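PDB 2JCB: 5-formyltetrahydrofolate cyclo-ligase family protein from Bacillus anthracis, which probably catalyses the ATP- and magnesium-dependent cyclisation of 5-formyltetrahydrofolate to 5,10-methenyltetrahydrofolate, a step of folate metabolism. Local coordinates for residues A[11-16]-A[176-181]; A[134-139]-A[170-175]; A[141-146]-A[182-187]. One frame throughout, in Å; residues are numbered along the deposited sequence.

Contact 1 (A[11-16]-A[176-181]). With MG (magnesium ion), chain E; ADP (adenosine-5'-diphosphate), chain C.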
# COMPACT_ATOMS: atom_id res chain seq x y z
N GLU A 11 3.88 8.49 20.50
CA GLU A 11 4.71 9.62 20.10
C GLU A 11 5.82 9.22 19.13
O GLU A 11 6.05 9.91 18.15
CB GLU A 11 5.21 10.43 21.30
CG GLU A 11 4.24 11.57 21.66
CD GLU A 11 4.25 11.98 23.13
OE1 GLU A 11 5.33 12.02 23.77
OE2 GLU A 11 3.15 12.29 23.65
N GLU A 12 6.46 8.08 19.38
CA GLU A 12 7.43 7.53 18.41
C GLU A 12 6.84 7.23 17.01
O GLU A 12 7.50 7.49 16.01
CB GLU A 12 8.13 6.31 19.01
CG GLU A 12 9.23 5.64 18.15
CD GLU A 12 10.06 4.66 18.98
OE1 GLU A 12 10.04 4.76 20.24
OE2 GLU A 12 10.76 3.79 18.41
N LYS A 13 5.62 6.71 16.96
CA LYS A 13 4.91 6.47 15.71
C LYS A 13 4.62 7.75 14.94
O LYS A 13 4.81 7.81 13.72
CB LYS A 13 3.61 5.74 16.00
CG LYS A 13 3.69 4.21 15.85
CD LYS A 13 2.27 3.58 15.83
CE LYS A 13 2.35 2.08 16.09
NZ LYS A 13 1.13 1.36 15.69
N LEU A 14 4.14 8.78 15.65
CA LEU A 14 3.85 10.07 15.03
C LEU A 14 5.13 10.71 14.54
O LEU A 14 5.18 11.19 13.44
CB LEU A 14 3.22 11.04 16.04
CG LEU A 14 1.79 10.81 16.52
CD1 LEU A 14 1.31 12.08 17.25
CD2 LEU A 14 0.88 10.39 15.35
N ARG A 15 6.14 10.73 15.41
CA ARG A 15 7.50 11.18 15.06
C ARG A 15 8.07 10.50 13.81
O ARG A 15 8.63 11.17 12.93
CB ARG A 15 8.43 10.96 16.27
CG ARG A 15 9.77 11.72 16.27
CD ARG A 15 10.81 11.07 17.25
NE ARG A 15 11.22 9.76 16.69
CZ ARG A 15 12.34 9.53 16.00
NH1 ARG A 15 13.24 10.49 15.80
NH2 ARG A 15 12.57 8.30 15.52
N LEU A 16 7.93 9.18 13.71
CA LEU A 16 8.50 8.49 12.57
C LEU A 16 7.64 8.76 11.33
O LEU A 16 8.18 9.01 10.26
CB LEU A 16 8.64 6.98 12.82
CG LEU A 16 9.92 6.54 13.52
CD1 LEU A 16 9.77 5.10 14.02
CD2 LEU A 16 11.14 6.69 12.57
N PRO A 176 7.89 0.80 16.75
CA PRO A 176 7.33 0.39 18.04
C PRO A 176 5.99 -0.31 17.80
O PRO A 176 4.94 0.35 17.85
CB PRO A 176 7.12 1.72 18.79
CG PRO A 176 7.04 2.78 17.70
CD PRO A 176 7.58 2.21 16.42
N VAL A 177 6.01 -1.60 17.50
CA VAL A 177 4.80 -2.30 17.10
C VAL A 177 3.90 -2.65 18.28
O VAL A 177 4.36 -3.08 19.32
CB VAL A 177 5.06 -3.56 16.19
CG1 VAL A 177 5.84 -3.20 14.94
CG2 VAL A 177 5.73 -4.66 16.94
N GLU A 178 2.61 -2.44 18.08
CA GLU A 178 1.59 -2.80 19.03
C GLU A 178 0.97 -4.15 18.64
O GLU A 178 1.17 -4.62 17.51
CB GLU A 178 0.58 -1.68 19.06
CG GLU A 178 1.24 -0.32 19.17
CD GLU A 178 0.27 0.84 19.39
OE1 GLU A 178 -0.35 0.92 20.47
OE2 GLU A 178 0.14 1.68 18.46
N PRO A 179 0.23 -4.79 19.57
CA PRO A 179 -0.29 -6.14 19.32
C PRO A 179 -1.16 -6.23 18.07
O PRO A 179 -1.10 -7.24 17.38
CB PRO A 179 -1.12 -6.46 20.56
CG PRO A 179 -0.85 -5.40 21.56
CD PRO A 179 -0.13 -4.26 20.90
N PHE A 180 -1.91 -5.18 17.77
CA PHE A 180 -2.70 -5.11 16.51
C PHE A 180 -1.96 -4.76 15.19
O PHE A 180 -2.57 -4.78 14.14
CB PHE A 180 -3.82 -4.09 16.71
CG PHE A 180 -3.32 -2.74 17.15
CD1 PHE A 180 -2.70 -1.87 16.22
CD2 PHE A 180 -3.40 -2.35 18.51
CE1 PHE A 180 -2.19 -0.65 16.60
CE2 PHE A 180 -2.90 -1.12 18.91
CZ PHE A 180 -2.30 -0.27 17.96
N ASP A 181 -0.68 -4.39 15.22
CA ASP A 181 0.07 -4.07 14.01
C ASP A 181 0.32 -5.34 13.20
O ASP A 181 0.84 -6.31 13.74
CB ASP A 181 1.38 -3.39 14.39
CG ASP A 181 1.19 -1.93 14.78
OD1 ASP A 181 0.26 -1.29 14.26
OD2 ASP A 181 1.94 -1.40 15.61
MG MG E . -0.52 -0.03 12.73
PB ADP C . -1.25 2.74 11.29
O1B ADP C . -2.13 3.31 10.18
O2B ADP C . 0.12 3.31 11.22
O3B ADP C . -1.40 1.24 11.26
PA ADP C . -2.00 2.58 14.11
O1A ADP C . -1.22 1.29 14.18
O2A ADP C . -1.71 3.56 15.13
O3A ADP C . -1.89 3.29 12.65
O5' ADP C . -3.56 2.21 14.29
C5' ADP C . -4.44 3.34 14.44
C4' ADP C . -5.61 3.00 15.33
O4' ADP C . -6.23 1.84 14.82
C3' ADP C . -5.11 2.69 16.74
O3' ADP C . -5.78 3.57 17.62
C2' ADP C . -5.47 1.24 16.96
O2' ADP C . -6.10 1.05 18.20
C1' ADP C . -6.49 0.92 15.88
N9 ADP C . -6.45 -0.49 15.41
C8 ADP C . -5.53 -1.02 14.58
N7 ADP C . -5.82 -2.32 14.32
C5 ADP C . -6.94 -2.65 14.98
C6 ADP C . -7.79 -3.86 15.10
N6 ADP C . -7.46 -5.01 14.47
N1 ADP C . -8.91 -3.77 15.82
C2 ADP C . -9.24 -2.64 16.47
N3 ADP C . -8.53 -1.50 16.38
C4 ADP C . -7.39 -1.42 15.66
O HOH W 1 1.32 1.31 12.83
O HOH W 2 0.61 -1.16 11.33
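Lys13 and Asp181 meet through charge: Lys13 NZ lies 2.9 Å from Asp181 OD2 and takes the syn lone pair of that oxygen, with a longer, weak bond to OD1. A second salt bridge runs from Lys13 NZ to Glu178 OE2 at 3.0 Å, here on the anti lone pair, and Arg10 holds the same oxygen from the preceding helical turn. The lysine chain is extended beyond CG (chi2 to chi4 all within 20° of 180°), which carries the ammonium from helix 6-26 across to the loop. NZ shares its three protons among these oxygens, ADP O1A at 2.8 Å and a magnesium-bound water that lies 2.8 Å from ADP O2B.

These bonds build the nucleotide and metal site seen in this structure. Asp181 OD1 binds magnesium at 2.1 Å; ADP O3B and O1A, two waters and Asp152 are the other ligands. OD1 thus serves the metal, while OD2 takes the stronger lysine bond. The backbone N of Glu178 donates to Asp181 OD2 at 2.8 Å, 38° above the carboxylate plane, within the type I turn from Glu178 to Asp181, and with the metal and lysine holds the group's rotation.

Apolar contacts flank the charges. Pro176 CG packs on Glu12 CG at 3.6 Å, while Leu16 CD1 approaches Pro176 CD. The Phe180 ring has the ADP ribose over one face, C2' standing 3.6 Å above the plane, and Glu178 CB over the opposite one.

Contact 2 (A[134-139]-A[170-175])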
# COMPACT_ATOMS: atom_id res chain seq x y z
N GLY A 134 1.86 2.42 2.76
CA GLY A 134 2.44 2.57 4.07
C GLY A 134 3.46 3.64 4.05
O GLY A 134 3.81 4.10 2.95
N VAL A 135 3.85 4.01 5.26
CA VAL A 135 4.83 5.08 5.50
C VAL A 135 6.22 4.50 5.79
O VAL A 135 7.20 4.89 5.16
CB VAL A 135 4.37 6.13 6.58
CG1 VAL A 135 5.42 7.16 6.76
CG2 VAL A 135 3.08 6.78 6.13
N ALA A 136 6.34 3.67 6.81
CA ALA A 136 7.69 3.19 7.17
C ALA A 136 7.66 1.70 7.43
O ALA A 136 6.61 1.14 7.79
CB ALA A 136 8.18 3.88 8.39
N TYR A 137 8.80 1.03 7.21
CA TYR A 137 8.84 -0.42 7.37
C TYR A 137 10.15 -0.86 8.00
O TYR A 137 11.14 -0.13 7.92
CB TYR A 137 8.73 -1.10 6.00
CG TYR A 137 7.53 -0.71 5.11
CD1 TYR A 137 6.37 -1.45 5.14
CD2 TYR A 137 7.60 0.42 4.29
CE1 TYR A 137 5.27 -1.04 4.33
CE2 TYR A 137 6.55 0.83 3.49
CZ TYR A 137 5.40 0.08 3.50
OH TYR A 137 4.34 0.51 2.71
N THR A 138 10.15 -2.06 8.56
CA THR A 138 11.43 -2.69 8.96
C THR A 138 11.70 -3.91 8.07
O THR A 138 10.82 -4.35 7.32
CB THR A 138 11.44 -3.12 10.42
OG1 THR A 138 10.56 -4.24 10.58
CG2 THR A 138 11.00 -1.96 11.27
N GLU A 139 12.93 -4.44 8.21
CA GLU A 139 13.40 -5.66 7.52
C GLU A 139 12.48 -6.82 7.83
O GLU A 139 12.32 -7.73 7.00
CB GLU A 139 14.84 -6.03 7.97
CG GLU A 139 15.02 -6.28 9.49
CD GLU A 139 16.30 -7.05 9.92
OE1 GLU A 139 17.28 -7.14 9.14
OE2 GLU A 139 16.31 -7.55 11.08
N GLN A 170 12.29 4.76 3.27
CA GLN A 170 11.15 4.40 4.11
C GLN A 170 11.47 3.23 4.99
O GLN A 170 10.71 2.93 5.92
CB GLN A 170 9.96 4.04 3.22
CG GLN A 170 9.32 5.22 2.52
CD GLN A 170 8.18 4.78 1.60
OE1 GLN A 170 8.32 4.71 0.39
NE2 GLN A 170 7.01 4.54 2.21
N MET A 171 12.60 2.56 4.72
CA MET A 171 13.09 1.50 5.63
C MET A 171 13.74 2.05 6.88
O MET A 171 14.62 2.94 6.83
CB MET A 171 14.06 0.57 4.87
CG MET A 171 13.49 -0.06 3.61
SD MET A 171 11.99 -1.04 3.89
CE MET A 171 12.40 -2.07 5.31
N VAL A 172 13.28 1.56 8.03
CA VAL A 172 13.86 2.03 9.31
C VAL A 172 14.30 0.88 10.20
O VAL A 172 13.90 -0.25 10.03
CB VAL A 172 12.94 3.02 10.10
CG1 VAL A 172 12.52 4.23 9.24
CG2 VAL A 172 11.73 2.31 10.67
N GLU A 173 15.14 1.20 11.18
CA GLU A 173 15.73 0.17 12.00
C GLU A 173 14.73 -0.47 12.96
O GLU A 173 14.76 -1.68 13.21
CB GLU A 173 16.88 0.77 12.77
CG GLU A 173 18.14 0.91 11.94
CD GLU A 173 18.71 -0.43 11.58
OE1 GLU A 173 18.96 -1.22 12.52
OE2 GLU A 173 18.87 -0.72 10.37
N HIS A 174 13.81 0.35 13.46
CA HIS A 174 12.89 -0.06 14.51
C HIS A 174 11.57 0.69 14.39
O HIS A 174 11.56 1.90 14.12
CB HIS A 174 13.56 0.17 15.90
CG HIS A 174 12.63 0.02 17.06
ND1 HIS A 174 11.80 1.04 17.49
CD2 HIS A 174 12.42 -1.02 17.91
CE1 HIS A 174 11.12 0.63 18.55
NE2 HIS A 174 11.48 -0.61 18.83
N ILE A 175 10.48 -0.05 14.56
CA ILE A 175 9.14 0.48 14.66
C ILE A 175 8.56 -0.07 15.95
O ILE A 175 8.78 -1.24 16.26
CB ILE A 175 8.29 0.03 13.42
CG1 ILE A 175 8.73 0.76 12.16
CG2 ILE A 175 6.78 0.24 13.68
CD1 ILE A 175 7.91 0.34 10.95
O HOH W 3 14.85 -2.71 9.33
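Tyr137 and Met171 are joined by a single parallel beta bridge, which ties strand 136-137 to the loop that follows strand 161-165. Two backbone bonds define it: Tyr137 N to Gln170 O at 3.0 Å and Val172 N to Tyr137 O at 2.7 Å, the latter almost straight. Beside them, Gln170 NE2 donates to Val135 O at 3.0 Å; the acceptor lies in the amide plane, yet the donor stands 50° above the carbonyl plane. Tyr167 N holds Gln170 OE1, so both ends of this amide are engaged and its rotation is set.

Side chains close around the bridge. Met171 is bent at chi2 and chi3 (-58° and -47°), which turns its methyl toward the backbone of Thr138, with CE 3.4 Å from Thr138 C and 3.9 Å from Tyr137 CB. Ile175 CD1 packs against Ala136 O and Tyr137 CA, and its CG1 meets Thr138 CG2.

In the next shell, a classic bulge sets Val135 and Ala136 together opposite Ile144, and Ile187 backs Tyr137 and Met171. Thr138 OG1 is hydrogen-bonded to Glu142 OE1. Past the bridge, one water closes the gap, accepting from Glu139 N at 2.8 Å and donating to Val172 O at 2.7 Å.

Contact 3 (A[141-146]-A[182-187]). With ADP (adenosine-5'-diphosphate), chain C; PO4 (phosphate ion), chain D.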
# COMPACT_ATOMS: atom_id res chain seq x y z
N GLY A 141 9.20 -6.77 8.00
CA GLY A 141 7.85 -6.67 7.47
C GLY A 141 6.94 -5.82 8.33
O GLY A 141 5.76 -5.72 8.03
N GLU A 142 7.48 -5.20 9.39
CA GLU A 142 6.68 -4.34 10.29
C GLU A 142 6.41 -3.06 9.56
O GLU A 142 7.12 -2.70 8.62
CB GLU A 142 7.38 -4.07 11.61
CG GLU A 142 7.65 -5.40 12.32
CD GLU A 142 8.83 -5.36 13.25
OE1 GLU A 142 9.82 -4.67 12.93
OE2 GLU A 142 8.79 -6.03 14.30
N ARG A 143 5.32 -2.41 9.94
CA ARG A 143 4.72 -1.37 9.11
C ARG A 143 4.06 -0.28 9.94
O ARG A 143 3.36 -0.55 10.92
CB ARG A 143 3.74 -1.98 8.09
CG ARG A 143 2.93 -0.95 7.39
CD ARG A 143 1.95 -1.61 6.41
NE ARG A 143 1.02 -0.59 5.99
CZ ARG A 143 -0.08 -0.21 6.64
NH1 ARG A 143 -0.79 0.79 6.12
NH2 ARG A 143 -0.46 -0.76 7.79
N ILE A 144 4.42 0.96 9.64
CA ILE A 144 3.65 2.14 10.07
C ILE A 144 2.92 2.70 8.84
O ILE A 144 3.55 2.92 7.79
CB ILE A 144 4.57 3.26 10.66
CG1 ILE A 144 5.25 2.82 11.95
CG2 ILE A 144 3.70 4.51 10.99
CD1 ILE A 144 6.35 3.75 12.38
N GLY A 145 1.61 2.91 8.98
CA GLY A 145 0.83 3.53 7.91
C GLY A 145 0.57 5.00 8.27
O GLY A 145 1.39 5.66 8.92
N TYR A 146 -0.61 5.48 7.88
CA TYR A 146 -0.98 6.90 7.99
C TYR A 146 -1.74 7.28 9.22
O TYR A 146 -1.96 8.47 9.48
CB TYR A 146 -1.77 7.33 6.72
CG TYR A 146 -0.86 7.39 5.55
CD1 TYR A 146 -0.03 8.49 5.33
CD2 TYR A 146 -0.76 6.30 4.71
CE1 TYR A 146 0.84 8.50 4.26
CE2 TYR A 146 0.12 6.30 3.65
CZ TYR A 146 0.91 7.40 3.43
OH TYR A 146 1.76 7.34 2.35
N LYS A 182 -0.11 -5.33 11.95
CA LYS A 182 0.07 -6.47 11.03
C LYS A 182 1.29 -6.26 10.17
O LYS A 182 1.57 -5.15 9.70
CB LYS A 182 -1.17 -6.68 10.17
CG LYS A 182 -2.45 -7.05 11.02
CD LYS A 182 -2.31 -8.36 11.79
CE LYS A 182 -2.72 -9.55 10.93
NZ LYS A 182 -2.63 -10.82 11.70
N ASN A 183 2.03 -7.34 9.92
CA ASN A 183 3.22 -7.27 9.06
C ASN A 183 2.89 -7.62 7.62
O ASN A 183 1.92 -8.31 7.36
CB ASN A 183 4.26 -8.29 9.55
CG ASN A 183 4.86 -7.92 10.88
OD1 ASN A 183 4.63 -6.83 11.42
ND2 ASN A 183 5.63 -8.85 11.46
N VAL A 184 3.75 -7.19 6.70
CA VAL A 184 3.62 -7.56 5.27
C VAL A 184 4.68 -8.63 4.95
O VAL A 184 5.69 -8.71 5.64
CB VAL A 184 3.77 -6.36 4.31
CG1 VAL A 184 2.60 -5.39 4.49
CG2 VAL A 184 5.09 -5.60 4.53
N GLU A 185 4.43 -9.44 3.93
CA GLU A 185 5.29 -10.57 3.60
C GLU A 185 6.54 -10.19 2.80
O GLU A 185 7.50 -10.95 2.79
CB GLU A 185 4.52 -11.62 2.80
CG GLU A 185 3.54 -12.33 3.66
CD GLU A 185 2.60 -13.22 2.85
OE1 GLU A 185 2.40 -13.03 1.62
OE2 GLU A 185 2.03 -14.13 3.46
N LYS A 186 6.47 -9.11 2.08
CA LYS A 186 7.59 -8.71 1.21
C LYS A 186 7.58 -7.21 1.01
O LYS A 186 6.50 -6.60 0.92
CB LYS A 186 7.40 -9.34 -0.17
CG LYS A 186 8.56 -8.94 -1.18
CD LYS A 186 8.36 -9.56 -2.54
CE LYS A 186 8.80 -11.03 -2.54
NZ LYS A 186 8.69 -11.65 -3.90
N ILE A 187 8.76 -6.62 0.96
CA ILE A 187 8.88 -5.17 0.70
C ILE A 187 9.83 -5.08 -0.54
O ILE A 187 10.90 -5.72 -0.54
CB ILE A 187 9.40 -4.33 1.91
CG1 ILE A 187 8.45 -4.49 3.14
CG2 ILE A 187 9.52 -2.84 1.54
CD1 ILE A 187 9.13 -4.53 4.41
PB ADP C . -1.25 2.74 11.29
O1B ADP C . -2.13 3.31 10.18
O2B ADP C . 0.12 3.31 11.22
O3B ADP C . -1.40 1.24 11.26
PA ADP C . -2.00 2.58 14.11
O1A ADP C . -1.22 1.29 14.18
O2A ADP C . -1.71 3.56 15.13
O3A ADP C . -1.89 3.29 12.65
O5' ADP C . -3.56 2.21 14.29
C5' ADP C . -4.44 3.34 14.44
C4' ADP C . -5.61 3.00 15.33
O4' ADP C . -6.23 1.84 14.82
C3' ADP C . -5.11 2.69 16.74
O3' ADP C . -5.78 3.57 17.62
C2' ADP C . -5.47 1.24 16.96
O2' ADP C . -6.10 1.05 18.20
C1' ADP C . -6.49 0.92 15.88
N9 ADP C . -6.45 -0.49 15.41
C8 ADP C . -5.53 -1.02 14.58
N7 ADP C . -5.82 -2.32 14.32
C5 ADP C . -6.94 -2.65 14.98
C6 ADP C . -7.79 -3.86 15.10
N6 ADP C . -7.46 -5.01 14.47
N1 ADP C . -8.91 -3.77 15.82
C2 ADP C . -9.24 -2.64 16.47
N3 ADP C . -8.53 -1.50 16.38
C4 ADP C . -7.39 -1.42 15.66
P PO4 D . -3.59 2.53 7.01
O1 PO4 D . -3.59 1.14 7.14
O2 PO4 D . -2.46 3.26 7.69
O3 PO4 D . -3.50 2.92 5.51
O4 PO4 D . -4.83 3.16 7.64
O HOH W 4 -0.24 -3.35 8.62
O HOH W 5 3.39 -4.00 11.49
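Asn183 has CG anti to its carbonyl carbon (chi1 -69°) and chi2 near zero, which lays the amide alongside Glu142, with OD1 3.5 Å from Glu142 CG; the amide and carboxylate planes stand 76° apart, and Thr138 OG1 and Arg140 hold Glu142 OE1. Arg143, its CG anti to the backbone N (chi1 170°) and the chain extended from there to NE, leads its guanidinium past Val184 CG1 to a separate phosphate ion, probably from the crystallisation liquor.

The direct backbone link is Val184 N to Gly141 O, 2.8 Å. Gly141 sits at positive phi, and its CA makes a CA-H...O contact with Val184 O. Two waters extend the link: one joins Arg143 NH2 to Lys182 O, the other accepts from Arg143 N at 2.9 Å and lies within bonding distance of Lys182 O and Asn183 OD1.

Arg143 NH1 bonds to O1 of the ion at 3.0 Å, whereas NE is held by Pro133 O. Gly145 CA lies over one guanidinium face, 3.6 Å above the plane and toward its rim. Tyr146 N donates to the ion's O2, while Gly145 N binds the ADP beta-phosphate at O2B (2.7 Å), beginning the glycine-rich segment whose Gly147 N and Gly149 N also bond ADP.

The three contacts lie on the same side of the chain's centre, their own centres about 8 Å (contacts 2 and 3), 11 Å (1 and 2) and 12 Å (1 and 3) apart. Along the sequence, segments 11-16, 134-139 and 141-146 precede the consecutive run 170-175, 176-181 and 182-187, so contact 2 falls within the span of contact 1 while contact 3 alternates with both. Strands 136-137 and 143-144 form a two-stranded antiparallel sheet shared by contacts 2 and 3. The run 170-187 brings Phe180 and the magnesium ligand Asp181 to ADP, and contact 3 supplies Gly145, so the nucleotide site is assembled from helix 6-26, the loop after the small sheet and this run.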